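Side-chain contacts in prefoldin beta subunit 1 (Thermococcus sp., PDB 2ZQM), which acts as a molecular chaperone that stabilizes a range of proteins, apparently in an ATP-independent, HSP70-like role during archaeal de novo protein folding: residues A[7-10]-A[11-14]; A[16-19]-A[20-23]; A[28-31]-A[32-35]; A[76-79]-A[80-84]. All coordinates share one frame; numbering follows the deposited sequence. Where two conformers were deposited one is given.

Contact 1 (A[7-10]-A[11-14]); sequences QVQA and MLGQ
The side-chain amide of Gln-9 meets Leu-12 through its oxygen end rather than through a face: OE1 lies 4.0 Å from Leu-12 CD1, in one of the two conformers of this glutamine. The bend at chi2 (-88°) brings the amide round to this methyl. The other flat groups are the peptide carbonyls of the helix. The carbonyl of Gln-7 receives Met-11 N at 3.1 Å, the donor tilted 30° from its plane, and the same oxygen has Met-11 CG at 3.0 Å. Leu-12 N reaches Val-8 O at 2.8 Å, and Leu-12 CG sits 3.4 Å from that oxygen. Val-8 CG1 and Leu-12 CD1 come to 4.4 Å. With CG beside the backbone N (chi1 -55°), the thioether of Met-11 runs back along the preceding turn, its SD 4.0 Å from Val-8 CA. Val-8 and Met-11 then turn to helix 68-111, Val-8 packing on Ala-110 and Met-11 on Leu-103, Gln-106 and Ile-107. Apart from the main-chain bonds the contact is thus van der Waals in kind: apolar groups press on carbonyl oxygens whose hydrogen bonds are already made within the helix, and the Val-8 and Met-11 side chains are presented to the partner helix.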
# COMPACT_ATOMS: atom_id res chain seq x y z
N GLN A 7 16.36 18.67 -33.60
CA GLN A 7 15.24 17.78 -33.88
C GLN A 7 15.51 16.37 -33.40
O GLN A 7 14.58 15.66 -33.01
CB GLN A 7 14.92 17.79 -35.39
CG GLN A 7 14.55 19.18 -35.88
CD GLN A 7 14.14 19.21 -37.35
OE1 GLN A 7 13.08 18.71 -37.71
NE2 GLN A 7 14.98 19.79 -38.19
N VAL A 8 16.77 15.95 -33.41
CA VAL A 8 17.09 14.61 -32.93
C VAL A 8 17.06 14.60 -31.40
O VAL A 8 16.71 13.60 -30.79
CB VAL A 8 18.47 14.14 -33.45
CG1 VAL A 8 18.75 12.74 -32.96
CG2 VAL A 8 18.48 14.14 -34.99
N GLN A 9 17.43 15.72 -30.78
CA GLN A 9 17.38 15.81 -29.32
C GLN A 9 15.93 15.70 -28.89
O GLN A 9 15.62 15.17 -27.82
CB GLN A 9 17.96 17.15 -28.87
CG GLN A 9 19.44 17.25 -29.07
CD GLN A 9 20.22 16.72 -27.89
OE1 GLN A 9 19.86 15.69 -27.30
NE2 GLN A 9 21.29 17.42 -27.53
N ALA A 10 15.03 16.20 -29.74
CA ALA A 10 13.60 16.15 -29.47
C ALA A 10 13.13 14.70 -29.59
O ALA A 10 12.31 14.23 -28.80
CB ALA A 10 12.86 17.02 -30.47
N MET A 11 13.64 13.99 -30.59
CA MET A 11 13.28 12.60 -30.77
C MET A 11 13.77 11.80 -29.57
O MET A 11 13.08 10.90 -29.08
CB MET A 11 13.93 12.06 -32.04
CG MET A 11 13.62 12.85 -33.30
SD MET A 11 14.51 12.13 -34.72
CE MET A 11 13.25 11.09 -35.34
N LEU A 12 14.97 12.11 -29.10
CA LEU A 12 15.51 11.38 -27.95
C LEU A 12 14.62 11.60 -26.72
O LEU A 12 14.40 10.68 -25.92
CB LEU A 12 16.95 11.82 -27.67
CG LEU A 12 17.92 11.26 -28.72
CD1 LEU A 12 19.25 12.00 -28.68
CD2 LEU A 12 18.11 9.77 -28.48
N GLY A 13 14.10 12.82 -26.58
CA GLY A 13 13.24 13.14 -25.46
C GLY A 13 11.93 12.38 -25.59
O GLY A 13 11.44 11.83 -24.61
N GLN A 14 11.37 12.34 -26.79
CA GLN A 14 10.11 11.63 -27.00
C GLN A 14 10.32 10.14 -26.79
O GLN A 14 9.43 9.46 -26.28
CB GLN A 14 9.55 11.92 -28.40
CG GLN A 14 8.17 11.28 -28.69
CD GLN A 14 7.07 11.73 -27.73
OE1 GLN A 14 6.98 12.90 -27.37
NE2 GLN A 14 6.21 10.79 -27.32

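Contact 2 (A[16-19]-A[20-23])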
# COMPACT_ATOMS: atom_id res chain seq x y z
N GLU A 16 12.26 8.74 -24.67
CA GLU A 16 12.20 8.53 -23.22
C GLU A 16 10.76 8.64 -22.71
O GLU A 16 10.38 7.93 -21.78
CB GLU A 16 13.09 9.55 -22.51
CG GLU A 16 12.99 9.49 -20.99
CD GLU A 16 13.99 10.42 -20.31
OE1 GLU A 16 15.19 10.10 -20.31
OE2 GLU A 16 13.56 11.47 -19.79
N SER A 17 9.96 9.54 -23.29
CA SER A 17 8.57 9.68 -22.86
C SER A 17 7.81 8.40 -23.19
O SER A 17 7.00 7.93 -22.39
CB SER A 17 7.91 10.88 -23.57
OG SER A 17 8.54 12.10 -23.18
N TYR A 18 8.06 7.84 -24.37
CA TYR A 18 7.41 6.59 -24.76
C TYR A 18 7.83 5.46 -23.83
O TYR A 18 7.03 4.59 -23.49
CB TYR A 18 7.79 6.20 -26.19
CG TYR A 18 7.07 6.95 -27.29
CD1 TYR A 18 5.71 7.29 -27.18
CD2 TYR A 18 7.72 7.23 -28.50
CE1 TYR A 18 5.02 7.86 -28.26
CE2 TYR A 18 7.04 7.80 -29.58
CZ TYR A 18 5.69 8.11 -29.45
OH TYR A 18 5.04 8.66 -30.54
N GLN A 19 9.10 5.45 -23.45
CA GLN A 19 9.60 4.39 -22.57
C GLN A 19 8.89 4.44 -21.23
O GLN A 19 8.54 3.41 -20.68
CB GLN A 19 11.11 4.53 -22.37
CG GLN A 19 11.91 4.05 -23.59
CD GLN A 19 13.36 4.51 -23.55
OE1 GLN A 19 14.21 4.00 -24.29
NE2 GLN A 19 13.65 5.49 -22.70
N GLN A 20 8.69 5.65 -20.70
CA GLN A 20 8.00 5.79 -19.43
C GLN A 20 6.54 5.36 -19.61
O GLN A 20 5.97 4.70 -18.74
CB GLN A 20 8.08 7.24 -18.94
CG GLN A 20 9.52 7.73 -18.74
CD GLN A 20 9.60 9.23 -18.47
OE1 GLN A 20 8.63 9.95 -18.69
NE2 GLN A 20 10.75 9.69 -18.02
N GLN A 21 5.94 5.74 -20.73
CA GLN A 21 4.55 5.38 -21.01
C GLN A 21 4.42 3.85 -21.12
O GLN A 21 3.47 3.26 -20.61
CB GLN A 21 4.10 6.06 -22.31
CG GLN A 21 3.82 7.57 -22.15
CD GLN A 21 3.76 8.31 -23.49
OE1 GLN A 21 3.51 7.71 -24.53
NE2 GLN A 21 3.99 9.62 -23.46
N LEU A 22 5.39 3.19 -21.76
CA LEU A 22 5.35 1.73 -21.90
C LEU A 22 5.49 1.06 -20.53
O LEU A 22 4.84 0.06 -20.23
CB LEU A 22 6.47 1.25 -22.84
CG LEU A 22 6.66 -0.27 -22.99
CD1 LEU A 22 5.45 -0.89 -23.65
CD2 LEU A 22 7.90 -0.55 -23.82
N GLN A 23 6.37 1.61 -19.71
CA GLN A 23 6.57 1.07 -18.38
C GLN A 23 5.21 1.04 -17.64
O GLN A 23 4.86 0.06 -17.00
CB GLN A 23 7.57 1.96 -17.63
CG GLN A 23 8.16 1.37 -16.38
CD GLN A 23 9.11 2.33 -15.70
OE1 GLN A 23 9.96 2.94 -16.35
NE2 GLN A 23 8.98 2.47 -14.38
O HOH W 1 8.97 12.60 -20.46
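Gln-20 folds back over the preceding turn of helix and meets Glu-16 and Ser-17 along its whole length. Gln-20 CB lies 3.7 Å from Ser-17 O. Gln-20 CG, turned beside the backbone N (chi1 -59°), comes to 3.2 Å from Glu-16 O, the carbonyl that also accepts Gln-20 N. CD stays over this oxygen, and the amide then divides its ends between two neighbours. Gln-20 NE2 lies alongside the Glu-16 side chain, 3.7 Å from Glu-16 CG and 3.8 Å from Glu-16 OE2, with amide and carboxylate planes only 23° apart. Gln-20 OE1 faces the other way, to a water that donates to it at 3.2 Å and is also hydrogen-bonded to Ser-17 OG at 2.8 Å. Ser-17 OG is further bonded to Gly-13 O. On the next flank, Gln-21 sends OE1 to the edge of the Tyr-18 ring, near its plane and 3.5 Å from Tyr-18 CD1; ring and amide stand almost perpendicular at 88°. Gln-21 OE1 is also hydrogen-bonded to a bound glycerol, probably from the crystallisation liquor. Tyr-18 itself packs on Leu-96 and Leu-100 of helix 68-111, as Leu-22 does on Asn-97 and Leu-100. The outward face of this turn is therefore lined by amides, a hydroxyl and a bridging water, a polar surface without a direct side-chain hydrogen bond between the two segments.

Contact 3 (A[28-31]-A[32-35])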
# COMPACT_ATOMS: atom_id res chain seq x y z
N GLN A 28 0.26 -1.84 -15.85
CA GLN A 28 -1.19 -2.00 -15.85
C GLN A 28 -1.54 -3.39 -16.34
O GLN A 28 -2.43 -4.06 -15.80
CB GLN A 28 -1.89 -0.97 -16.75
CG GLN A 28 -1.72 0.47 -16.28
CD GLN A 28 -2.29 1.49 -17.27
OE1 GLN A 28 -2.14 1.35 -18.48
NE2 GLN A 28 -2.92 2.52 -16.74
N LYS A 29 -0.82 -3.84 -17.37
CA LYS A 29 -1.05 -5.16 -17.93
C LYS A 29 -0.77 -6.25 -16.89
O LYS A 29 -1.54 -7.21 -16.74
CB LYS A 29 -0.17 -5.38 -19.16
CG LYS A 29 -0.45 -6.69 -19.88
CD LYS A 29 0.56 -6.99 -20.98
CE LYS A 29 1.94 -7.25 -20.42
NZ LYS A 29 2.88 -7.68 -21.49
N GLN A 30 0.33 -6.10 -16.17
CA GLN A 30 0.71 -7.09 -15.16
C GLN A 30 -0.27 -7.14 -13.99
O GLN A 30 -0.48 -8.20 -13.41
CB GLN A 30 2.13 -6.81 -14.67
CG GLN A 30 3.15 -6.92 -15.78
CD GLN A 30 4.56 -6.61 -15.33
OE1 GLN A 30 4.78 -5.85 -14.38
NE2 GLN A 30 5.53 -7.19 -16.03
N LYS A 31 -0.85 -6.01 -13.62
CA LYS A 31 -1.82 -6.04 -12.55
C LYS A 31 -3.03 -6.85 -13.04
O LYS A 31 -3.54 -7.72 -12.35
CB LYS A 31 -2.25 -4.63 -12.15
CG LYS A 31 -3.24 -4.62 -10.99
CD LYS A 31 -3.57 -3.21 -10.52
CE LYS A 31 -4.57 -3.25 -9.36
NZ LYS A 31 -4.86 -1.89 -8.80
N VAL A 32 -3.48 -6.56 -14.26
CA VAL A 32 -4.61 -7.30 -14.83
C VAL A 32 -4.30 -8.80 -14.93
O VAL A 32 -5.14 -9.64 -14.62
CB VAL A 32 -5.00 -6.75 -16.23
CG1 VAL A 32 -5.96 -7.70 -16.92
CG2 VAL A 32 -5.67 -5.37 -16.09
N GLN A 33 -3.08 -9.12 -15.36
CA GLN A 33 -2.66 -10.52 -15.51
C GLN A 33 -2.66 -11.26 -14.18
O GLN A 33 -3.01 -12.44 -14.12
CB GLN A 33 -1.25 -10.60 -16.12
CG GLN A 33 -1.16 -10.23 -17.60
CD GLN A 33 0.27 -10.34 -18.14
OE1 GLN A 33 1.19 -9.72 -17.61
NE2 GLN A 33 0.44 -11.11 -19.21
N LEU A 34 -2.26 -10.58 -13.11
CA LEU A 34 -2.22 -11.20 -11.79
C LEU A 34 -3.64 -11.52 -11.33
O LEU A 34 -3.92 -12.62 -10.84
CB LEU A 34 -1.54 -10.27 -10.80
CG LEU A 34 -1.57 -10.73 -9.34
CD1 LEU A 34 -1.06 -12.18 -9.22
CD2 LEU A 34 -0.72 -9.79 -8.51
N GLU A 35 -4.54 -10.55 -11.48
CA GLU A 35 -5.92 -10.74 -11.11
C GLU A 35 -6.54 -11.86 -11.93
O GLU A 35 -7.34 -12.65 -11.42
CB GLU A 35 -6.72 -9.46 -11.37
CG GLU A 35 -6.49 -8.36 -10.36
CD GLU A 35 -7.24 -7.09 -10.74
OE1 GLU A 35 -8.47 -7.17 -10.95
OE2 GLU A 35 -6.59 -6.03 -10.82
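Lys-29 O takes the shortest hydrogen bond here, from Gln-33 N at 2.8 Å, with the N-H pointing at it at 155°. Gln-33 CG, held beside its backbone N (chi1 -71°), lies 3.2 Å from Lys-29 O. In one of its two conformers the Gln-33 amide then settles between Lys-29 and Gln-30, its OE1 3.8 Å from Lys-29 CE and 3.9 Å from Gln-30 CG, and the two glutamine amides are turned nearly alike, 11° between their planes. The aliphatic part of Lys-29 thus runs past this amide, while its ammonium goes on to a salt bridge with Glu-93 of helix 68-111. Cutting Lys-29 back to an alanine is likely to cost Glu-93 this positive partner and leave the Gln-33 amide without the chain it lies against. Two residues on, Glu-35 OE2 rests against the methylenes of Lys-31, 3.6 Å from Lys-31 CG and 3.7 Å from Lys-31 CE. The lysine is fully extended and carries Lys-31 NZ to 4.9 Å from Glu-35 OE2, so any attraction between the charges acts at a distance, without a salt bridge. Around the contact, helix 68-111 lies against the inner side of helix 6-47: Gln-28 packs on Leu-89, the buried Val-32 on Arg-85, and both Lys-29 and Gln-33 on Leu-86.

Contact 4 (A[76-79]-A[80-84]); sequences KEKI and ETLEV
Ile-79 and Glu-83 lie side by side and point the same way, one turn apart on the helix. Glu-83 CG passes 3.2 Å from Ile-79 O, the carbonyl that accepts Glu-83 N at 2.9 Å, and the carboxylate then comes up to the branch methyl, Glu-83 OE2 3.7 Å from Ile-79 CG2. The torsions make this meeting possible: Ile-79 CG2 stands beside its own carbonyl carbon and so leans forward along the helix, while Glu-83 CG is set beside its backbone N (chi1 -68°) and leans back. Lys-78 and Leu-82 repeat the arrangement on the next flank. Here Lys-78, extended, offers CG at 3.9 Å and CE at 4.0 Å to Leu-82 CD1. These pairs belong to helix 68-111, which returns along helix 6-47 to form the long antiparallel coiled coil of a prefoldin subunit, with a beta-hairpin between the two. Ile-79 faces that partner helix and packs on Leu-36, Ala-39 and Leu-43. From the same helix, Lys-40 NZ makes a long, weak ion pair with Glu-83 OE2. Replacing Glu-83 by an alanine would probably uncover the CG2 side of Ile-79 and take from Lys-40 a weak negative partner. On the outward side, Glu-77 OE1 and Glu-80 OE1 stay 6.1 Å apart, so any repulsion between the like charges would probably be weak at this distance. Farther out, Lys-76 leans on Glu-47 of helix 6-47.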
# COMPACT_ATOMS: atom_id res chain seq x y z
N LYS A 76 -16.61 -16.89 -14.06
CA LYS A 76 -16.40 -16.89 -15.52
C LYS A 76 -16.53 -15.48 -16.05
O LYS A 76 -15.77 -15.05 -16.93
CB LYS A 76 -17.43 -17.79 -16.21
CG LYS A 76 -17.14 -19.27 -16.02
CD LYS A 76 -18.24 -20.14 -16.60
CE LYS A 76 -17.80 -21.61 -16.64
NZ LYS A 76 -18.87 -22.45 -17.26
N GLU A 77 -17.51 -14.75 -15.52
CA GLU A 77 -17.71 -13.38 -15.97
C GLU A 77 -16.52 -12.50 -15.61
O GLU A 77 -16.09 -11.66 -16.40
CB GLU A 77 -19.00 -12.81 -15.36
CG GLU A 77 -20.24 -13.42 -16.01
CD GLU A 77 -21.50 -13.02 -15.31
OE1 GLU A 77 -21.52 -11.93 -14.72
OE2 GLU A 77 -22.48 -13.79 -15.36
N LYS A 78 -15.98 -12.69 -14.41
CA LYS A 78 -14.82 -11.91 -13.99
C LYS A 78 -13.65 -12.18 -14.93
O LYS A 78 -12.93 -11.26 -15.33
CB LYS A 78 -14.42 -12.27 -12.55
CG LYS A 78 -13.21 -11.46 -12.08
CD LYS A 78 -12.88 -11.70 -10.61
CE LYS A 78 -11.72 -10.81 -10.17
NZ LYS A 78 -11.26 -11.08 -8.77
N ILE A 79 -13.45 -13.45 -15.25
CA ILE A 79 -12.37 -13.83 -16.14
C ILE A 79 -12.60 -13.26 -17.54
O ILE A 79 -11.67 -12.77 -18.19
CB ILE A 79 -12.28 -15.37 -16.23
CG1 ILE A 79 -11.73 -15.90 -14.90
CG2 ILE A 79 -11.41 -15.79 -17.41
CD1 ILE A 79 -12.07 -17.37 -14.65
N GLU A 80 -13.84 -13.33 -18.01
CA GLU A 80 -14.18 -12.80 -19.33
C GLU A 80 -13.78 -11.33 -19.36
O GLU A 80 -13.08 -10.88 -20.27
CB GLU A 80 -15.69 -12.94 -19.57
CG GLU A 80 -16.23 -12.07 -20.72
CD GLU A 80 -17.74 -12.00 -20.75
OE1 GLU A 80 -18.39 -12.70 -19.94
OE2 GLU A 80 -18.29 -11.24 -21.59
N THR A 81 -14.19 -10.59 -18.33
CA THR A 81 -13.89 -9.17 -18.22
C THR A 81 -12.40 -8.85 -18.22
O THR A 81 -11.95 -7.97 -18.94
CB THR A 81 -14.52 -8.57 -16.95
OG1 THR A 81 -15.95 -8.59 -17.07
CG2 THR A 81 -14.06 -7.12 -16.74
N LEU A 82 -11.65 -9.57 -17.39
CA LEU A 82 -10.22 -9.36 -17.30
C LEU A 82 -9.50 -9.67 -18.61
O LEU A 82 -8.53 -9.01 -18.96
CB LEU A 82 -9.65 -10.22 -16.16
CG LEU A 82 -10.02 -9.70 -14.76
CD1 LEU A 82 -9.76 -10.77 -13.70
CD2 LEU A 82 -9.23 -8.45 -14.48
N GLU A 83 -9.97 -10.69 -19.33
CA GLU A 83 -9.33 -11.01 -20.60
C GLU A 83 -9.58 -9.92 -21.64
O GLU A 83 -8.71 -9.62 -22.45
CB GLU A 83 -9.81 -12.37 -21.10
CG GLU A 83 -9.29 -13.50 -20.18
CD GLU A 83 -9.59 -14.90 -20.65
OE1 GLU A 83 -10.49 -15.09 -21.50
OE2 GLU A 83 -8.92 -15.83 -20.15
N VAL A 84 -10.76 -9.31 -21.61
CA VAL A 84 -11.04 -8.23 -22.56
C VAL A 84 -10.10 -7.07 -22.22
O VAL A 84 -9.53 -6.43 -23.11
CB VAL A 84 -12.50 -7.70 -22.43
CG1 VAL A 84 -12.65 -6.39 -23.22
CG2 VAL A 84 -13.48 -8.73 -23.00

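From the N terminus, contacts 1, 2 and 3 follow one another along helix 6-47, each packing on helix 68-111 at a successive level, and contact 4 comes after the hairpin of strands 55-59 and 62-66, on that second helix. Each joins adjoining turns of one helix, so none closes a long loop, and none nests in or crosses another. Contact 1 lies near the end of the coiled coil where both termini lie, about 40 Å from contact 4, centre to centre. Because the second helix runs back antiparallel, contacts 3 and 4 become neighbours across the helix pair: Val-32 CG1 is 3.5 Å from Leu-82 O, and Leu-82 CD1 is 3.8 Å from Glu-35 O.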